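Local coordinates for tyrosine-protein phosphatase non-receptor type 18 (Homo sapiens, PDB 2OC3) that hydrolyses phosphotyrosine on autophosphorylated tyrosine kinases through its protein tyrosine phosphatase catalytic domain, at residues A[249-253]-A[292-296]. Numbering follows the deposited sequence. Where two conformers were deposited one is given.
Sequences VRQLL and VAQMF
V249, R250 and L253 pack against V292, M295 and F296 in an apolar helix-helix contact near the C-terminal ends of helices 238-254 and 282-296. The two axes run nearly parallel, inclined by 17° and 10.9 Å apart at their closest. Such spacing leaves room for side chains to interleave, and M295 reaches in toward R250 and L253. M295 was deposited in two conformers, and in the one given the placement of its terminal methyl CE against the R250 backbone is doubtful. In this conformer the M295 and R250 side chains cross at nearly a right angle, M295 SD being 3.8 Å from R250 CB. Both helices belong to the classical protein tyrosine phosphatase fold, in which helix 238-254 begins at the end of the signature loop, C233 to R239, with C233 the predicted phosphocysteine nucleophile; the contact itself lies away from the active site. Farther along, the L253 and M295 side chains lie alongside one another, pointing opposite ways, and L253 CD2 approaches M295 O at 3.7 Å. V249 holds CG1 anti to its own N (chi1 178°), which directs this methyl across the interface to F296 CZ at 3.8 Å. L253 CD1 reaches the same ring obliquely, 3.9 Å from F296 CE1, while V292 CG1 sits over one ring face, displaced toward the rim. Replacing F296 by alanine would probably leave the V249 and L253 methyls without their aromatic partner and open a gap beside V292. Helix 15-18 also borders this ring, F15 meeting it at a steep interplanar angle, and L264 of helix 264-272 touches both valines.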
# COMPACT_ATOMS: atom_id res chain seq x y z
N VAL A 249 7.96 5.19 9.31
CA VAL A 249 9.16 5.84 9.84
C VAL A 249 8.92 7.35 9.99
O VAL A 249 9.35 7.97 10.98
CB VAL A 249 10.40 5.50 9.04
CG1 VAL A 249 11.64 6.25 9.61
CG2 VAL A 249 10.62 3.99 9.04
N ARG A 250 8.22 7.95 9.04
CA ARG A 250 7.94 9.38 9.14
C ARG A 250 7.03 9.66 10.32
O ARG A 250 7.19 10.69 10.97
CB ARG A 250 7.30 9.87 7.85
CG ARG A 250 7.09 11.37 7.80
CD ARG A 250 6.76 11.83 6.39
NE ARG A 250 6.46 13.27 6.40
CZ ARG A 250 5.26 13.77 6.67
NH1 ARG A 250 4.20 13.02 6.92
NH2 ARG A 250 5.09 15.09 6.66
N GLN A 251 6.07 8.80 10.61
CA GLN A 251 5.21 9.00 11.76
C GLN A 251 6.03 8.90 13.05
O GLN A 251 5.81 9.72 13.97
CB GLN A 251 4.07 8.02 11.77
CG GLN A 251 3.08 8.28 10.63
CD GLN A 251 2.48 9.68 10.66
OE1 GLN A 251 2.98 10.64 10.04
NE2 GLN A 251 1.40 9.80 11.41
N LEU A 252 6.96 7.97 13.13
CA LEU A 252 7.86 7.91 14.31
C LEU A 252 8.63 9.21 14.45
O LEU A 252 8.76 9.78 15.54
CB LEU A 252 8.86 6.76 14.21
CG LEU A 252 8.32 5.34 14.33
CD1 LEU A 252 9.49 4.33 14.15
CD2 LEU A 252 7.54 5.14 15.64
N LEU A 253 9.15 9.72 13.35
CA LEU A 253 9.97 10.93 13.37
C LEU A 253 9.16 12.12 13.84
O LEU A 253 9.59 12.88 14.74
CB LEU A 253 10.51 11.21 11.97
CG LEU A 253 11.46 12.37 11.78
CD1 LEU A 253 12.75 12.11 12.54
CD2 LEU A 253 11.73 12.57 10.30
N VAL A 292 14.86 7.36 4.09
CA VAL A 292 14.89 7.55 5.54
C VAL A 292 16.06 8.46 5.95
O VAL A 292 15.86 9.36 6.77
CB VAL A 292 14.90 6.18 6.27
CG1 VAL A 292 15.17 6.36 7.75
CG2 VAL A 292 13.55 5.45 6.04
N ALA A 293 17.23 8.26 5.36
CA ALA A 293 18.40 9.12 5.61
C ALA A 293 18.07 10.58 5.28
O ALA A 293 18.39 11.49 6.06
CB ALA A 293 19.62 8.64 4.79
N GLN A 294 17.38 10.79 4.16
CA GLN A 294 16.98 12.14 3.76
C GLN A 294 15.99 12.75 4.75
O GLN A 294 16.11 13.93 5.12
CB GLN A 294 16.41 12.14 2.36
CG GLN A 294 15.75 13.42 2.00
CD GLN A 294 15.58 13.60 0.54
OE1 GLN A 294 16.30 13.00 -0.27
NE2 GLN A 294 14.61 14.45 0.17
N MET A 295 15.02 11.97 5.20
CA MET A 295 14.09 12.45 6.22
C MET A 295 14.81 12.81 7.50
O MET A 295 14.44 13.77 8.16
CB MET A 295 13.02 11.41 6.55
CG MET A 295 12.12 11.04 5.42
SD MET A 295 10.57 10.26 5.96
CE MET A 295 11.00 9.81 7.62
N PHE A 296 15.83 12.03 7.85
CA PHE A 296 16.57 12.24 9.10
C PHE A 296 17.58 13.40 8.95
O PHE A 296 18.14 13.85 9.95
CB PHE A 296 17.28 10.95 9.53
CG PHE A 296 16.37 9.89 10.09
CD1 PHE A 296 14.99 10.03 10.06
CD2 PHE A 296 16.89 8.74 10.62
CE1 PHE A 296 14.17 9.02 10.57
CE2 PHE A 296 16.07 7.74 11.12
CZ PHE A 296 14.71 7.90 11.10